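Local coordinates for protein probable ribonuclease HepT (Haemophilus influenzae, PDB 1JOG) that probably acts as the RNase toxin of a type VII toxin-antitoxin system, forming a homodimer that is neutralised by its cognate antitoxin MntA, at residues Leu56-Met61 with Asp82-Ala87; Ala13-Leu18 with Asp127-Ser132. All blocks are in the same frame, centred on the assembly; numbering follows the deposited sequence.

Interaction 1: residues Leu56-Met61 with Asp82-Ala87; sequences LSLKMM and DILREA
Ala87 N donates to Ile83 O at 2.9 Å, a helical backbone bond that keeps Ile83 and Ala87 one turn apart on the side of helix 80-89 that meets Met61. This short helix packs across the C-terminal half of the long helix 36-68 in an all-helical bundle of the nucleotidyltransferase substrate-binding type. The local axes are 10.2 Å apart at an angle of 65°, so the two helices meet over a short patch, and the contact between the segments is entirely apolar.

Met61, present as selenomethionine, touches three residues of helix 80-89. Its CG lies anti to the carbonyl carbon (chi1 -70°), and beyond it the chain runs extended. The long, unbranched side chain therefore makes contact at several points: CB rests on Ile83 CG2 at 3.9 Å, while SE lies 3.8 Å from Ala87 CB. Alanine suits that place because its single methyl lets the bulky selenium settle close to the neighbouring helix. Leu135 of helix 125-140 and Ile93 also touch Met61.

The branched residues fill the rest. Ile83 presents its CG2 methyl, which stands anti to the backbone N and touches Leu58 CD2 at 3.9 Å as well as Met61. Leu84 carries the packing onward to helix 96-106, where its side chain meets Trp99 and Val100. One of its branches is shared between both partners on helix 36-68: Leu84 CD2 is 3.9 Å from Met61 SE and 4.1 Å from Leu58 CD2.

Interaction 2: residues Ala13-Leu18 with Asp127-Ser132; sequences AAFYSL and DFLIES
Leu129 reaches between Phe15 and Leu18 with a single methyl, and these apolar contacts make up most of the meeting. Leu129 CD2 lies 3.5 Å from Leu18 CD1 and 3.6 Å from Phe15 CE2, approaching the phenyl ring obliquely. A leucine serves well here, since one branch can touch two residues that lie three positions apart on the facing helix.

Two contacts come to ring edges. Phe15 swings its ring across to the other helix because CG stands anti to the backbone N (chi1 175°), which brings Ser132 OG to the ring edge, 3.4 Å from CE2. Leu18 CD1 likewise comes to the edge of the Phe128 ring, 4.2 Å from CD2. Phe128 also makes edge-to-face contacts with Phe50 and Tyr102, linking the pair to helices 36-68 and 96-106.

Helices 8-26 and 125-140 run roughly antiparallel in the helical bundle, their local axes 11.3 Å apart at 151°.

No hydrogen bond crosses between the two segments; the hydroxyl of Ser132 turns back to its own helix. Phe128 O accepts from Ser132 N at 2.9 Å and from Ser132 OG at 2.8 Å, the hydroxyl standing 39° out of the carbonyl plane. A small serine can bond in this way, which satisfies its hydroxyl within a buried, largely apolar contact. Ser132 CB sits 3.7 Å above the plane of the Phe128 ring, offset toward the rim.

In the fold
The four segments follow one another as 13-18, 56-61, 82-87 and 127-132, so both partners of interaction 1 fall in the chain between those of interaction 2. Interaction 2 joins the first and last modelled helices, 8-26 and 125-140, near the centre of the chain, whereas interaction 1 attaches helix 80-89 to helix 36-68 farther out. Their centres are 16 Å apart, yet they touch: Leu56 CD2 packs on Ala14 CB at 3.6 Å, where helices 8-26 and 36-68 meet. Leu56 also packs on Tyr113 of the second subunit. Leu58 and Phe128 each have side chains about 8 Å from that of Arg106, probably an active-site residue, so both contacts belong to the helical framework around that site.

Interaction 1: residues Leu56-Met61 with Asp82-Ala87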
loop_
_atom_site.group_PDB
_atom_site.type_symbol
_atom_site.label_atom_id
_atom_site.label_comp_id
_atom_site.label_asym_id
_atom_site.label_seq_id
_atom_site.Cartn_x
_atom_site.Cartn_y
_atom_site.Cartn_z
ATOM N N LEU A 56 -4.323 10.644 4.167
ATOM C CA LEU A 56 -4.524 12.047 3.818
ATOM C C LEU A 56 -5.612 12.631 4.690
ATOM O O LEU A 56 -5.478 13.763 5.234
ATOM C CB LEU A 56 -4.871 12.197 2.333
ATOM C CG LEU A 56 -3.964 12.301 1.062
ATOM C CD1 LEU A 56 -2.533 12.111 1.366
ATOM C CD2 LEU A 56 -4.363 11.267 -0.019
ATOM N N SER A 57 -6.689 11.865 4.871
ATOM C CA SER A 57 -7.784 12.382 5.732
ATOM C C SER A 57 -7.198 12.677 7.097
ATOM O O SER A 57 -7.555 13.680 7.705
ATOM C CB SER A 57 -8.967 11.377 5.919
ATOM O OG SER A 57 -9.660 11.158 4.683
ATOM N N LEU A 58 -6.311 11.808 7.606
ATOM C CA LEU A 58 -5.771 12.104 8.912
ATOM C C LEU A 58 -4.740 13.221 8.862
ATOM O O LEU A 58 -4.575 13.968 9.835
ATOM C CB LEU A 58 -5.231 10.854 9.604
ATOM C CG LEU A 58 -6.406 10.415 10.476
ATOM C CD1 LEU A 58 -6.960 9.052 10.074
ATOM C CD2 LEU A 58 -6.000 10.500 11.914
ATOM N N LYS A 59 -4.059 13.365 7.732
ATOM C CA LYS A 59 -3.083 14.432 7.662
ATOM C C LYS A 59 -3.854 15.742 7.729
ATOM O O LYS A 59 -3.445 16.619 8.436
ATOM C CB LYS A 59 -2.234 14.358 6.395
ATOM C CG LYS A 59 -0.903 13.717 6.627
ATOM C CD LYS A 59 -0.726 12.469 5.787
ATOM C CE LYS A 59 0.646 11.796 5.993
ATOM N NZ LYS A 59 0.899 10.909 4.795
HETATM N N MSE A 60 -5.005 15.820 7.056
HETATM C CA MSE A 60 -5.829 17.034 7.028
HETATM C C MSE A 60 -6.443 17.358 8.372
HETATM O O MSE A 60 -6.488 18.509 8.741
HETATM C CB MSE A 60 -6.971 16.921 5.979
HETATM C CG MSE A 60 -6.431 16.895 4.530
HETATM SE SE MSE A 60 -5.503 18.577 4.086
HETATM C CE MSE A 60 -3.810 18.163 4.028
HETATM N N MSE A 61 -6.910 16.365 9.116
HETATM C CA MSE A 61 -7.455 16.689 10.395
HETATM C C MSE A 61 -6.282 17.284 11.169
HETATM O O MSE A 61 -6.464 18.174 11.957
HETATM C CB MSE A 61 -7.913 15.452 11.158
HETATM C CG MSE A 61 -9.145 14.768 10.591
HETATM SE SE MSE A 61 -9.455 13.092 11.599
HETATM C CE MSE A 61 -10.313 12.373 9.948
ATOM N N ASP A 82 -5.749 11.561 19.770
ATOM C CA ASP A 82 -5.854 12.945 20.182
ATOM C C ASP A 82 -6.373 13.663 18.965
ATOM O O ASP A 82 -7.296 14.473 19.047
ATOM C CB ASP A 82 -4.479 13.490 20.570
ATOM C CG ASP A 82 -3.990 12.918 21.876
ATOM O OD1 ASP A 82 -4.891 12.693 22.739
ATOM O OD2 ASP A 82 -2.744 12.711 22.033
ATOM N N ILE A 83 -5.780 13.361 17.818
ATOM C CA ILE A 83 -6.175 13.951 16.533
ATOM C C ILE A 83 -7.699 13.675 16.333
ATOM O O ILE A 83 -8.469 14.584 15.950
ATOM C CB ILE A 83 -5.343 13.276 15.356
ATOM C CG1 ILE A 83 -3.840 13.578 15.485
ATOM C CG2 ILE A 83 -5.834 13.731 14.017
ATOM C CD1 ILE A 83 -3.500 15.011 15.240
ATOM N N LEU A 84 -8.130 12.425 16.582
ATOM C CA LEU A 84 -9.556 12.094 16.408
ATOM C C LEU A 84 -10.364 12.842 17.421
ATOM O O LEU A 84 -11.366 13.402 17.064
ATOM C CB LEU A 84 -9.833 10.610 16.553
ATOM C CG LEU A 84 -9.139 9.683 15.558
ATOM C CD1 LEU A 84 -9.662 8.182 15.742
ATOM C CD2 LEU A 84 -9.357 10.236 14.191
ATOM N N ARG A 85 -9.966 12.835 18.687
ATOM C CA ARG A 85 -10.714 13.641 19.659
ATOM C C ARG A 85 -10.834 15.117 19.264
ATOM O O ARG A 85 -11.948 15.672 19.305
ATOM C CB ARG A 85 -10.084 13.552 21.027
ATOM C CG ARG A 85 -10.429 12.230 21.686
ATOM C CD ARG A 85 -9.600 12.021 22.908
ATOM N NE ARG A 85 -9.413 10.608 23.201
ATOM C CZ ARG A 85 -8.252 10.097 23.576
ATOM N NH1 ARG A 85 -7.186 10.884 23.698
ATOM N NH2 ARG A 85 -8.157 8.803 23.824
ATOM N N GLU A 86 -9.717 15.761 18.877
ATOM C CA GLU A 86 -9.769 17.184 18.475
ATOM C C GLU A 86 -10.686 17.388 17.280
ATOM O O GLU A 86 -11.554 18.244 17.286
ATOM C CB GLU A 86 -8.378 17.690 18.169
ATOM C CG GLU A 86 -7.730 18.457 19.316
ATOM C CD GLU A 86 -7.705 17.729 20.658
ATOM O OE1 GLU A 86 -7.618 18.431 21.689
ATOM O OE2 GLU A 86 -7.753 16.482 20.704
ATOM N N ALA A 87 -10.535 16.539 16.279
ATOM C CA ALA A 87 -11.366 16.580 15.097
ATOM C C ALA A 87 -12.856 16.553 15.446
ATOM O O ALA A 87 -13.632 17.210 14.754
ATOM C CB ALA A 87 -11.005 15.381 14.141
#

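Interaction 2: residues Ala13-Leu18 with Asp127-Ser132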
loop_
_atom_site.group_PDB
_atom_site.type_symbol
_atom_site.label_atom_id
_atom_site.label_comp_id
_atom_site.label_asym_id
_atom_site.label_seq_id
_atom_site.Cartn_x
_atom_site.Cartn_y
_atom_site.Cartn_z
ATOM N N ALA A 13 -8.895 14.800 -4.672
ATOM C CA ALA A 13 -8.711 13.993 -5.832
ATOM C C ALA A 13 -8.441 12.490 -5.521
ATOM O O ALA A 13 -8.773 11.640 -6.336
ATOM C CB ALA A 13 -7.620 14.639 -6.748
ATOM N N ALA A 14 -7.889 12.181 -4.343
ATOM C CA ALA A 14 -7.590 10.804 -3.987
ATOM C C ALA A 14 -8.942 10.136 -3.719
ATOM O O ALA A 14 -9.203 9.037 -4.204
ATOM C CB ALA A 14 -6.678 10.735 -2.752
ATOM N N PHE A 15 -9.775 10.834 -2.957
ATOM C CA PHE A 15 -11.149 10.453 -2.639
ATOM C C PHE A 15 -11.979 10.138 -3.864
ATOM O O PHE A 15 -12.580 9.081 -3.988
ATOM C CB PHE A 15 -11.868 11.586 -1.945
ATOM C CG PHE A 15 -13.327 11.308 -1.702
ATOM C CD1 PHE A 15 -14.287 11.818 -2.531
ATOM C CD2 PHE A 15 -13.724 10.471 -0.679
ATOM C CE1 PHE A 15 -15.695 11.487 -2.365
ATOM C CE2 PHE A 15 -15.100 10.143 -0.509
ATOM C CZ PHE A 15 -16.078 10.659 -1.362
ATOM N N TYR A 16 -12.009 11.085 -4.768
ATOM C CA TYR A 16 -12.750 10.946 -5.995
ATOM C C TYR A 16 -12.184 9.814 -6.857
ATOM O O TYR A 16 -12.948 9.036 -7.468
ATOM C CB TYR A 16 -12.686 12.265 -6.708
ATOM C CG TYR A 16 -13.217 12.268 -8.058
ATOM C CD1 TYR A 16 -12.356 12.199 -9.156
ATOM C CD2 TYR A 16 -14.567 12.411 -8.279
ATOM C CE1 TYR A 16 -12.838 12.281 -10.446
ATOM C CE2 TYR A 16 -15.066 12.493 -9.578
ATOM C CZ TYR A 16 -14.194 12.427 -10.652
ATOM O OH TYR A 16 -14.689 12.491 -11.935
ATOM N N SER A 17 -10.852 9.720 -6.912
ATOM C CA SER A 17 -10.242 8.617 -7.652
ATOM C C SER A 17 -10.650 7.281 -6.943
ATOM O O SER A 17 -10.881 6.270 -7.590
ATOM C CB SER A 17 -8.730 8.722 -7.663
ATOM O OG SER A 17 -8.140 7.613 -8.338
ATOM N N LEU A 18 -10.738 7.258 -5.619
ATOM C CA LEU A 18 -11.135 5.977 -5.004
ATOM C C LEU A 18 -12.530 5.669 -5.465
ATOM O O LEU A 18 -12.804 4.587 -5.973
ATOM C CB LEU A 18 -11.204 6.053 -3.474
ATOM C CG LEU A 18 -10.846 4.892 -2.540
ATOM C CD1 LEU A 18 -11.511 5.189 -1.275
ATOM C CD2 LEU A 18 -11.228 3.521 -3.011
ATOM N N ASP A 127 -18.633 2.089 3.226
ATOM C CA ASP A 127 -18.857 2.851 4.443
ATOM C C ASP A 127 -17.736 3.872 4.550
ATOM O O ASP A 127 -17.955 5.028 4.857
ATOM C CB ASP A 127 -18.860 1.958 5.691
ATOM C CG ASP A 127 -18.710 2.778 7.028
ATOM O OD1 ASP A 127 -17.956 2.357 7.994
ATOM O OD2 ASP A 127 -19.364 3.860 7.113
ATOM N N PHE A 128 -16.519 3.434 4.253
ATOM C CA PHE A 128 -15.420 4.353 4.334
ATOM C C PHE A 128 -15.759 5.524 3.450
ATOM O O PHE A 128 -15.594 6.669 3.824
ATOM C CB PHE A 128 -14.078 3.754 3.864
ATOM C CG PHE A 128 -12.941 4.738 3.967
ATOM C CD1 PHE A 128 -12.419 5.065 5.214
ATOM C CD2 PHE A 128 -12.417 5.342 2.843
ATOM C CE1 PHE A 128 -11.356 5.989 5.336
ATOM C CE2 PHE A 128 -11.365 6.259 2.940
ATOM C CZ PHE A 128 -10.824 6.583 4.194
ATOM N N LEU A 129 -16.274 5.264 2.265
ATOM C CA LEU A 129 -16.586 6.410 1.463
ATOM C C LEU A 129 -17.575 7.369 2.103
ATOM O O LEU A 129 -17.404 8.567 2.000
ATOM C CB LEU A 129 -17.034 5.976 0.097
ATOM C CG LEU A 129 -15.831 5.479 -0.726
ATOM C CD1 LEU A 129 -16.479 4.840 -1.887
ATOM C CD2 LEU A 129 -14.760 6.585 -1.205
ATOM N N ILE A 130 -18.595 6.871 2.790
ATOM C CA ILE A 130 -19.573 7.786 3.407
ATOM C C ILE A 130 -18.880 8.690 4.432
ATOM O O ILE A 130 -18.955 9.914 4.341
ATOM C CB ILE A 130 -20.655 7.016 4.080
ATOM C CG1 ILE A 130 -21.590 6.480 3.025
ATOM C CG2 ILE A 130 -21.365 7.870 5.087
ATOM C CD1 ILE A 130 -21.974 5.021 3.252
ATOM N N GLU A 131 -18.191 8.076 5.388
ATOM C CA GLU A 131 -17.481 8.826 6.448
ATOM C C GLU A 131 -16.422 9.778 5.979
ATOM O O GLU A 131 -16.327 10.919 6.435
ATOM C CB GLU A 131 -16.807 7.866 7.466
ATOM C CG GLU A 131 -17.769 7.077 8.346
ATOM C CD GLU A 131 -18.834 7.958 8.998
ATOM O OE1 GLU A 131 -20.049 7.744 8.757
ATOM O OE2 GLU A 131 -18.447 8.877 9.725
ATOM N N SER A 132 -15.580 9.265 5.096
ATOM C CA SER A 132 -14.468 10.020 4.547
ATOM C C SER A 132 -15.054 11.205 3.799
ATOM O O SER A 132 -14.526 12.300 3.856
ATOM C CB SER A 132 -13.584 9.117 3.642
ATOM O OG SER A 132 -14.226 8.678 2.458
#